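Local coordinates for pilin (Streptococcus pyogenes serotype M1, PDB 3GLD), which forms the shaft of the pilus as covalently linked subunits stacked head to tail, which the bacterium needs for host-cell adhesion, aggregation and biofilm formation, at residues Gly53-Val59 and Lys94-Tyr100; Gly58-Asn62 and Asp86-Phe92; Asp178-Thr184 and Leu219-Lys225. The protein carries 2 engineered substitutions. All blocks are in the same frame, centred on the assembly; numbering follows the deposited sequence. Where two conformers were deposited one is given.

Contact 1 (Gly53-Val59 and Lys94-Tyr100)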
# COMPACT_ATOMS: atom_id res chain seq x y z
N GLY A 53 -8.68 -21.41 37.95
CA GLY A 53 -8.41 -20.21 38.72
C GLY A 53 -7.07 -19.58 38.36
O GLY A 53 -6.56 -18.76 39.14
N ASN A 54 -6.52 -19.96 37.20
CA ASN A 54 -5.23 -19.45 36.73
C ASN A 54 -5.33 -18.69 35.40
O ASN A 54 -4.94 -17.52 35.30
CB ASN A 54 -4.24 -20.60 36.60
CG ASN A 54 -2.83 -20.21 36.99
OD1 ASN A 54 -2.14 -19.53 36.24
ND2 ASN A 54 -2.40 -20.65 38.17
N LYS A 55 -5.85 -19.37 34.39
CA LYS A 55 -6.08 -18.81 33.06
C LYS A 55 -7.54 -18.43 32.93
O LYS A 55 -8.42 -19.17 33.40
CB LYS A 55 -5.72 -19.82 31.97
CG LYS A 55 -4.26 -20.23 31.91
CD LYS A 55 -4.02 -21.22 30.76
CE LYS A 55 -2.79 -22.09 31.01
NZ LYS A 55 -2.71 -23.20 30.02
N PHE A 56 -7.80 -17.29 32.30
CA PHE A 56 -9.15 -16.76 32.13
C PHE A 56 -9.38 -16.33 30.69
O PHE A 56 -8.44 -15.90 30.02
CB PHE A 56 -9.36 -15.55 33.04
CG PHE A 56 -9.32 -15.86 34.52
CD1 PHE A 56 -10.50 -16.10 35.23
CD2 PHE A 56 -8.10 -15.91 35.20
CE1 PHE A 56 -10.46 -16.39 36.61
CE2 PHE A 56 -8.06 -16.21 36.59
CZ PHE A 56 -9.24 -16.45 37.28
N LYS A 57 -10.62 -16.43 30.24
CA LYS A 57 -11.02 -15.77 29.00
C LYS A 57 -10.89 -14.27 29.24
O LYS A 57 -11.23 -13.79 30.31
CB LYS A 57 -12.45 -16.14 28.63
CG LYS A 57 -12.62 -17.59 28.21
CD LYS A 57 -14.08 -17.96 27.93
CE LYS A 57 -14.24 -19.48 27.74
NZ LYS A 57 -15.67 -19.88 27.57
N GLY A 58 -10.39 -13.54 28.24
CA GLY A 58 -10.21 -12.10 28.39
C GLY A 58 -11.51 -11.38 28.71
O GLY A 58 -12.58 -11.85 28.36
N VAL A 59 -11.42 -10.26 29.41
CA VAL A 59 -12.61 -9.43 29.64
C VAL A 59 -12.68 -8.43 28.47
O VAL A 59 -11.70 -7.73 28.21
CB VAL A 59 -12.55 -8.66 30.99
CG1 VAL A 59 -13.80 -7.81 31.20
CG2 VAL A 59 -12.36 -9.63 32.19
N LYS A 94 -10.06 -10.87 39.63
CA LYS A 94 -9.02 -11.55 40.41
C LYS A 94 -7.70 -11.68 39.66
O LYS A 94 -7.67 -11.52 38.44
CB LYS A 94 -9.51 -12.93 40.88
CG LYS A 94 -9.95 -13.86 39.77
CD LYS A 94 -10.83 -14.99 40.30
CE LYS A 94 -12.12 -14.44 40.90
NZ LYS A 94 -13.13 -15.51 41.04
N PRO A 95 -6.61 -11.96 40.39
CA PRO A 95 -5.37 -12.14 39.67
C PRO A 95 -5.46 -13.33 38.73
O PRO A 95 -6.21 -14.29 39.00
CB PRO A 95 -4.36 -12.45 40.77
CG PRO A 95 -4.91 -11.76 41.96
CD PRO A 95 -6.39 -11.91 41.85
N GLY A 96 -4.71 -13.27 37.64
CA GLY A 96 -4.68 -14.38 36.70
C GLY A 96 -4.21 -13.97 35.32
O GLY A 96 -3.87 -12.80 35.09
N VAL A 97 -4.17 -14.94 34.42
CA VAL A 97 -3.75 -14.65 33.05
C VAL A 97 -4.98 -14.64 32.16
O VAL A 97 -5.69 -15.64 32.04
CB VAL A 97 -2.67 -15.61 32.53
CG1 VAL A 97 -2.15 -15.13 31.18
CG2 VAL A 97 -1.51 -15.71 33.53
N TYR A 98 -5.22 -13.48 31.58
CA TYR A 98 -6.41 -13.25 30.77
C TYR A 98 -6.03 -13.25 29.28
O TYR A 98 -5.16 -12.46 28.84
CB TYR A 98 -7.07 -11.94 31.18
CG TYR A 98 -7.65 -11.98 32.60
CD1 TYR A 98 -6.82 -11.92 33.72
CD2 TYR A 98 -9.02 -12.10 32.80
CE1 TYR A 98 -7.37 -11.96 35.01
CE2 TYR A 98 -9.56 -12.16 34.10
CZ TYR A 98 -8.73 -12.09 35.18
OH TYR A 98 -9.26 -12.14 36.44
N TYR A 99 -6.70 -14.13 28.53
CA TYR A 99 -6.36 -14.42 27.13
C TYR A 99 -7.21 -13.67 26.11
O TYR A 99 -8.43 -13.62 26.20
CB TYR A 99 -6.45 -15.92 26.85
CG TYR A 99 -5.31 -16.69 27.45
CD1 TYR A 99 -5.20 -16.84 28.82
CD2 TYR A 99 -4.32 -17.27 26.64
CE1 TYR A 99 -4.17 -17.54 29.39
CE2 TYR A 99 -3.26 -17.98 27.21
CZ TYR A 99 -3.21 -18.10 28.60
OH TYR A 99 -2.20 -18.78 29.22
N TYR A 100 -6.52 -13.08 25.14
CA TYR A 100 -7.18 -12.38 24.04
C TYR A 100 -6.55 -12.81 22.72
O TYR A 100 -5.46 -13.38 22.69
CB TYR A 100 -7.00 -10.88 24.17
CG TYR A 100 -7.60 -10.22 25.38
CD1 TYR A 100 -6.91 -10.22 26.61
CD2 TYR A 100 -8.84 -9.61 25.31
CE1 TYR A 100 -7.47 -9.62 27.74
CE2 TYR A 100 -9.40 -9.01 26.42
CZ TYR A 100 -8.70 -9.02 27.64
OH TYR A 100 -9.24 -8.40 28.75
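Backbone bonds of parallel pairing tie Asn54-Gly58 to Val97 and Tyr99, and Val97 is held at both polar atoms: its N donates to Asn54 O over 2.8 Å, while its O accepts from Phe56 N over 2.7 Å. Next along, Tyr99 N donates to Phe56 O, and the ladder ends in a weak bond from Gly58 N to Tyr99 O.

Among the aromatic contacts, Phe56 and Tyr98 make an offset stack, ring centroids 4.7 Å apart and planes at 12°. Both rings leave anti to their carbonyl carbons (chi1 -65° and -67°), which sends them off the sheet side by side. Strand 55-57 is a short parallel addition to strand 96-104 in a sheet whose other pairings are antiparallel; strand 119-129 also bonds to Gly96, Tyr98 and Tyr100. Gly58 CA lies over one face of the Tyr100 ring, 3.7 Å from its centroid.

Of the hydroxyls, Tyr100 OH donates to Val59 O at 2.6 Å, and Tyr98 OH reaches back to Lys94 O. Aliphatic stems close the flanks: Lys94 crosses Phe56 at about a right angle, Lys94 CG 3.7 Å from Phe56 CZ, and Lys55 CD approaches Tyr99 OH to 3.4 Å.

Contact 2 (Gly58-Asn62 and Asp86-Phe92)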
# COMPACT_ATOMS: atom_id res chain seq x y z
N GLY A 58 -10.39 -13.54 28.24
CA GLY A 58 -10.21 -12.10 28.39
C GLY A 58 -11.51 -11.38 28.71
O GLY A 58 -12.58 -11.85 28.36
N VAL A 59 -11.42 -10.26 29.41
CA VAL A 59 -12.61 -9.43 29.64
C VAL A 59 -12.68 -8.43 28.47
O VAL A 59 -11.70 -7.73 28.21
CB VAL A 59 -12.55 -8.66 30.99
CG1 VAL A 59 -13.80 -7.81 31.20
CG2 VAL A 59 -12.36 -9.63 32.19
N ALA A 60 -13.82 -8.38 27.78
CA ALA A 60 -13.97 -7.58 26.56
C ALA A 60 -13.69 -6.09 26.82
O ALA A 60 -14.06 -5.57 27.85
CB ALA A 60 -15.37 -7.77 25.98
N LEU A 61 -13.01 -5.42 25.88
CA LEU A 61 -12.66 -4.01 26.07
C LEU A 61 -13.82 -3.13 25.67
O LEU A 61 -14.64 -3.52 24.84
CB LEU A 61 -11.40 -3.64 25.28
CG LEU A 61 -10.02 -3.97 25.87
CD1 LEU A 61 -9.81 -5.46 25.94
CD2 LEU A 61 -8.90 -3.38 25.01
N ASN A 62 -13.91 -1.94 26.26
CA ASN A 62 -14.86 -0.93 25.81
C ASN A 62 -14.69 -0.52 24.35
O ASN A 62 -15.67 -0.23 23.67
CB ASN A 62 -14.77 0.32 26.67
CG ASN A 62 -15.46 0.14 27.99
OD1 ASN A 62 -16.31 -0.75 28.16
ND2 ASN A 62 -15.10 0.98 28.95
N ASP A 86 -6.41 -0.10 24.85
CA ASP A 86 -6.50 0.47 26.18
C ASP A 86 -7.28 -0.45 27.13
O ASP A 86 -8.50 -0.59 27.00
CB ASP A 86 -7.13 1.87 26.08
CG ASP A 86 -7.24 2.57 27.42
OD1 ASP A 86 -6.67 2.09 28.44
OD2 ASP A 86 -7.89 3.63 27.46
N PHE A 87 -6.55 -1.06 28.07
CA PHE A 87 -7.11 -1.93 29.12
C PHE A 87 -7.34 -1.19 30.47
O PHE A 87 -7.82 -1.79 31.43
CB PHE A 87 -6.19 -3.13 29.40
CG PHE A 87 -5.90 -4.01 28.19
CD1 PHE A 87 -6.52 -5.24 28.06
CD2 PHE A 87 -4.97 -3.61 27.21
CE1 PHE A 87 -6.25 -6.07 26.96
CE2 PHE A 87 -4.70 -4.43 26.10
CZ PHE A 87 -5.34 -5.67 25.99
N SER A 88 -6.99 0.09 30.54
CA SER A 88 -7.03 0.84 31.83
C SER A 88 -8.40 0.84 32.49
O SER A 88 -8.50 0.93 33.72
CB SER A 88 -6.51 2.27 31.65
OG SER A 88 -7.32 3.01 30.74
N GLU A 89 -9.47 0.73 31.70
CA GLU A 89 -10.81 0.67 32.29
C GLU A 89 -11.39 -0.73 32.42
O GLU A 89 -12.52 -0.91 32.91
CB GLU A 89 -11.77 1.59 31.55
CG GLU A 89 -11.36 3.05 31.66
CD GLU A 89 -12.35 3.99 31.03
OE1 GLU A 89 -13.48 4.08 31.56
OE2 GLU A 89 -11.99 4.64 30.02
N VAL A 90 -10.63 -1.74 32.00
CA VAL A 90 -11.10 -3.12 32.12
C VAL A 90 -11.10 -3.55 33.59
O VAL A 90 -10.11 -3.39 34.30
CB VAL A 90 -10.26 -4.10 31.26
CG1 VAL A 90 -10.69 -5.55 31.54
CG2 VAL A 90 -10.43 -3.79 29.78
N THR A 91 -12.23 -4.07 34.06
CA THR A 91 -12.29 -4.61 35.42
C THR A 91 -11.89 -6.09 35.41
O THR A 91 -12.60 -6.92 34.83
CB THR A 91 -13.68 -4.44 36.05
OG1 THR A 91 -14.14 -3.10 35.84
CG2 THR A 91 -13.63 -4.72 37.56
N PHE A 92 -10.74 -6.39 36.02
CA PHE A 92 -10.32 -7.78 36.32
C PHE A 92 -10.63 -8.10 37.78
O PHE A 92 -10.09 -7.48 38.69
CB PHE A 92 -8.82 -7.96 36.04
CG PHE A 92 -8.42 -7.64 34.63
CD1 PHE A 92 -8.73 -8.52 33.58
CD2 PHE A 92 -7.73 -6.47 34.34
CE1 PHE A 92 -8.36 -8.24 32.27
CE2 PHE A 92 -7.35 -6.16 33.02
CZ PHE A 92 -7.67 -7.06 31.98
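Leu61 sets its CD2 methyl over the centre of one face of the Phe87 ring, a CH-pi contact 4.2 Å from the centroid and only 6° off the ring normal. Its other methyl, CD1, lies 3.8 Å from Phe87 CE1, so both methyls bear on the ring. Phe87 also meets Tyr100 edge to face. The Phe92 ring carries Val90 CG1, from its own segment, over one face and toward the rim, while Val59 CG2 comes obliquely to within 4.0 Å of Phe92 CD1.

Val90 uses its two methyls for different partners. CG1, anti to the backbone N (chi1 174°), touches both the Phe92 ring and Val59, with Val59 CB 3.7 Å from Val90 CG1; the two valines slide past each other in opposite directions. CG2 turns instead to Leu61, 3.9 Å from Leu61 CG. Apolar side chains carry the contact, and backbone carbonyls border it: Leu61 CD2 sits 3.5 Å from Asp86 O.

Polar bonds within 86-92 brace the turn. Asp86 OD1 accepts Ser88 OG on its syn lone pair at 2.6 Å and Ser88 N from above the carboxylate plane at 2.9 Å, besides a salt bridge to Lys18. Phe87 O receives Val90 N.

An Asx turn begun by Asp86 thus runs into a type I beta turn from Phe87 to Val90, in the loop that links strands 80-86 and 96-104 of the two sheets of the beta-sandwich domain; Leu61, Phe87 and Phe92 pack between them on strands 37-45, 119-129 and 134-144.

Contact 3 (Asp178-Thr184 and Leu219-Lys225)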
# COMPACT_ATOMS: atom_id res chain seq x y z
N ASP A 178 7.71 12.37 -35.01
CA ASP A 178 7.17 12.43 -33.65
C ASP A 178 5.65 12.50 -33.62
O ASP A 178 5.05 13.41 -34.19
CB ASP A 178 7.82 13.55 -32.85
CG ASP A 178 9.03 13.06 -32.09
OD1 ASP A 178 8.86 12.30 -31.11
OD2 ASP A 178 10.15 13.39 -32.48
N PHE A 179 5.03 11.51 -32.99
CA PHE A 179 3.58 11.53 -32.82
C PHE A 179 3.30 12.09 -31.43
O PHE A 179 3.96 11.70 -30.47
CB PHE A 179 3.02 10.12 -32.97
CG PHE A 179 3.18 9.54 -34.36
CD1 PHE A 179 2.10 9.49 -35.22
CD2 PHE A 179 4.41 9.02 -34.77
CE1 PHE A 179 2.23 8.96 -36.50
CE2 PHE A 179 4.55 8.50 -36.06
CZ PHE A 179 3.46 8.47 -36.92
N ASN A 180 2.31 12.99 -31.33
CA ASN A 180 1.93 13.62 -30.06
C ASN A 180 0.96 12.76 -29.25
O ASN A 180 0.03 12.16 -29.79
CB ASN A 180 1.26 14.97 -30.30
CG ASN A 180 2.22 16.05 -30.75
OD1 ASN A 180 3.42 16.01 -30.47
ND2 ASN A 180 1.69 17.04 -31.45
N PHE A 181 1.14 12.76 -27.93
CA PHE A 181 0.27 11.97 -27.05
C PHE A 181 -0.10 12.78 -25.80
O PHE A 181 0.64 13.68 -25.39
CB PHE A 181 0.99 10.71 -26.58
CG PHE A 181 1.26 9.68 -27.67
CD1 PHE A 181 0.35 8.64 -27.90
CD2 PHE A 181 2.46 9.68 -28.38
CE1 PHE A 181 0.59 7.67 -28.88
CE2 PHE A 181 2.73 8.71 -29.37
CZ PHE A 181 1.79 7.69 -29.61
N GLY A 182 -1.24 12.44 -25.20
CA GLY A 182 -1.62 12.93 -23.88
C GLY A 182 -1.96 11.74 -22.96
O GLY A 182 -2.54 10.76 -23.41
N LEU A 183 -1.53 11.83 -21.70
CA LEU A 183 -1.88 10.85 -20.68
C LEU A 183 -2.51 11.61 -19.53
O LEU A 183 -1.93 12.59 -19.03
CB LEU A 183 -0.64 10.09 -20.17
CG LEU A 183 -0.72 9.39 -18.78
CD1 LEU A 183 -1.50 8.07 -18.90
CD2 LEU A 183 0.68 9.12 -18.29
N THR A 184 -3.69 11.17 -19.11
CA THR A 184 -4.34 11.71 -17.91
C THR A 184 -4.65 10.58 -16.95
O THR A 184 -5.35 9.63 -17.30
CB THR A 184 -5.63 12.45 -18.27
OG1 THR A 184 -5.36 13.37 -19.33
CG2 THR A 184 -6.17 13.22 -17.06
N LEU A 219 -3.27 16.68 -17.43
CA LEU A 219 -2.85 16.11 -18.73
C LEU A 219 -1.34 16.14 -18.89
O LEU A 219 -0.71 17.18 -18.71
CB LEU A 219 -3.53 16.84 -19.90
CG LEU A 219 -3.26 16.47 -21.37
CD1 LEU A 219 -3.55 15.01 -21.66
CD2 LEU A 219 -4.12 17.35 -22.27
N TYR A 220 -0.76 15.00 -19.21
CA TYR A 220 0.67 14.92 -19.40
C TYR A 220 0.96 14.77 -20.89
O TYR A 220 0.54 13.80 -21.51
CB TYR A 220 1.21 13.70 -18.64
CG TYR A 220 2.67 13.39 -18.91
CD1 TYR A 220 3.68 14.13 -18.32
CD2 TYR A 220 3.02 12.35 -19.77
CE1 TYR A 220 5.03 13.86 -18.58
CE2 TYR A 220 4.35 12.07 -20.03
CZ TYR A 220 5.34 12.82 -19.44
OH TYR A 220 6.65 12.52 -19.70
N HIS A 221 1.71 15.73 -21.45
CA HIS A 221 2.06 15.72 -22.87
C HIS A 221 3.36 14.99 -23.14
O HIS A 221 4.35 15.17 -22.42
CB HIS A 221 2.17 17.15 -23.43
CG HIS A 221 0.93 17.97 -23.25
ND1 HIS A 221 -0.18 17.84 -24.06
CD2 HIS A 221 0.62 18.93 -22.35
CE1 HIS A 221 -1.11 18.68 -23.67
NE2 HIS A 221 -0.66 19.35 -22.63
N PHE A 222 3.38 14.19 -24.21
CA PHE A 222 4.58 13.49 -24.64
C PHE A 222 4.56 13.13 -26.12
O PHE A 222 3.52 13.20 -26.78
CB PHE A 222 4.87 12.23 -23.77
CG PHE A 222 3.88 11.13 -23.92
CD1 PHE A 222 2.67 11.14 -23.21
CD2 PHE A 222 4.16 10.03 -24.73
CE1 PHE A 222 1.76 10.09 -23.32
CE2 PHE A 222 3.26 8.98 -24.85
CZ PHE A 222 2.05 9.00 -24.16
N THR A 223 5.73 12.75 -26.63
CA THR A 223 5.86 12.38 -28.03
C THR A 223 6.63 11.10 -28.15
O THR A 223 7.52 10.82 -27.33
CB THR A 223 6.59 13.48 -28.88
OG1 THR A 223 7.94 13.64 -28.40
CG2 THR A 223 5.89 14.82 -28.79
N LEU A 224 6.33 10.32 -29.17
CA LEU A 224 7.08 9.10 -29.47
C LEU A 224 7.29 8.95 -30.98
O LEU A 224 6.37 9.17 -31.75
CB LEU A 224 6.33 7.85 -28.96
CG LEU A 224 6.06 7.67 -27.45
CD1 LEU A 224 5.11 6.53 -27.18
CD2 LEU A 224 7.35 7.45 -26.76
N LYS A 225 8.49 8.53 -31.37
CA LYS A 225 8.71 8.01 -32.71
C LYS A 225 8.50 6.49 -32.71
O LYS A 225 8.36 5.87 -31.65
CB LYS A 225 10.14 8.33 -33.19
CG LYS A 225 10.55 9.81 -33.13
CD LYS A 225 12.06 9.94 -33.49
CE LYS A 225 12.55 11.39 -33.59
NZ LYS A 225 12.53 12.10 -32.27
O HOH W 1 1.42 16.23 -26.54
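Phe181 and Phe222 lie at the centre of the buried, apolar side of this antiparallel pairing. Phe222 holds CG between its backbone N and carbonyl carbon (chi1 67°), which swings the ring across toward strand 179-184 and places one face against Phe181 CB, though the closeness of that approach in the model is doubtful. The two rings are nearly parallel, planes at 8°, but slid so far apart that they barely overlap. Phe181 extends past its neighbour, and its CE2 reaches Leu224 CB at 3.7 Å, the two side chains crossing at about a right angle. Leu183 CB meets the edge of the Phe222 ring, 4.0 Å from Phe222 CE1. Three reciprocal pairs of backbone bonds fix the register, Phe179 with Leu224, Phe181 with Phe222 and Leu183 with Tyr220.

The other face, with Asn180, His221 and Thr223, is polar and more open to solvent. A water donates to Phe181 O at 2.9 Å and is weakly hydrogen-bonded to His221 ND1. Asn180 OD1 lies beside the Thr223 methyl, while its ND2 bonds to Asp246. At one end Asp178 divides its carboxylate: OD2 takes Lys225 NZ on the syn side in a 2.7 Å salt bridge, and OD1 is met by Thr223 OG1 from well above the carboxylate plane, over a longer 3.2 Å. Lys225 bends at its last torsion (chi4 67°), turning the ammonium group to the acid. At the far end Leu219 CD1 comes 3.6 Å from Gly182 CA.

Strand 220-224 is one of the two outer strands of a four-stranded antiparallel sheet in this chain, with 179-185 between it and 240-245. The apolar face meets strands 151-169 and 229-236, and Phe181 packs on Lys166, of the Lys166-Asn290 isopeptide, and on Glu245, which promotes that bond's formation.

Overall arrangement
Contacts 1 and 2 share Gly58 and Val59 and form one continuous packing unit: Leu61, Phe87 and Phe92 of contact 2 press on Tyr98 and Tyr100 of contact 1. Contact 1 is a surface pairing held by parallel backbone bonds and stacked rings, whereas contact 2 is partly buried, joins two loops and relies on apolar side chains. Contact 3 lies in the C-terminal domain on the opposite side of the chain's centre, its centre about 65 Å from that of contact 1. It too is partly buried, but it is an antiparallel strand pair with a salt bridge at one end, and it alone borders an isopeptide site.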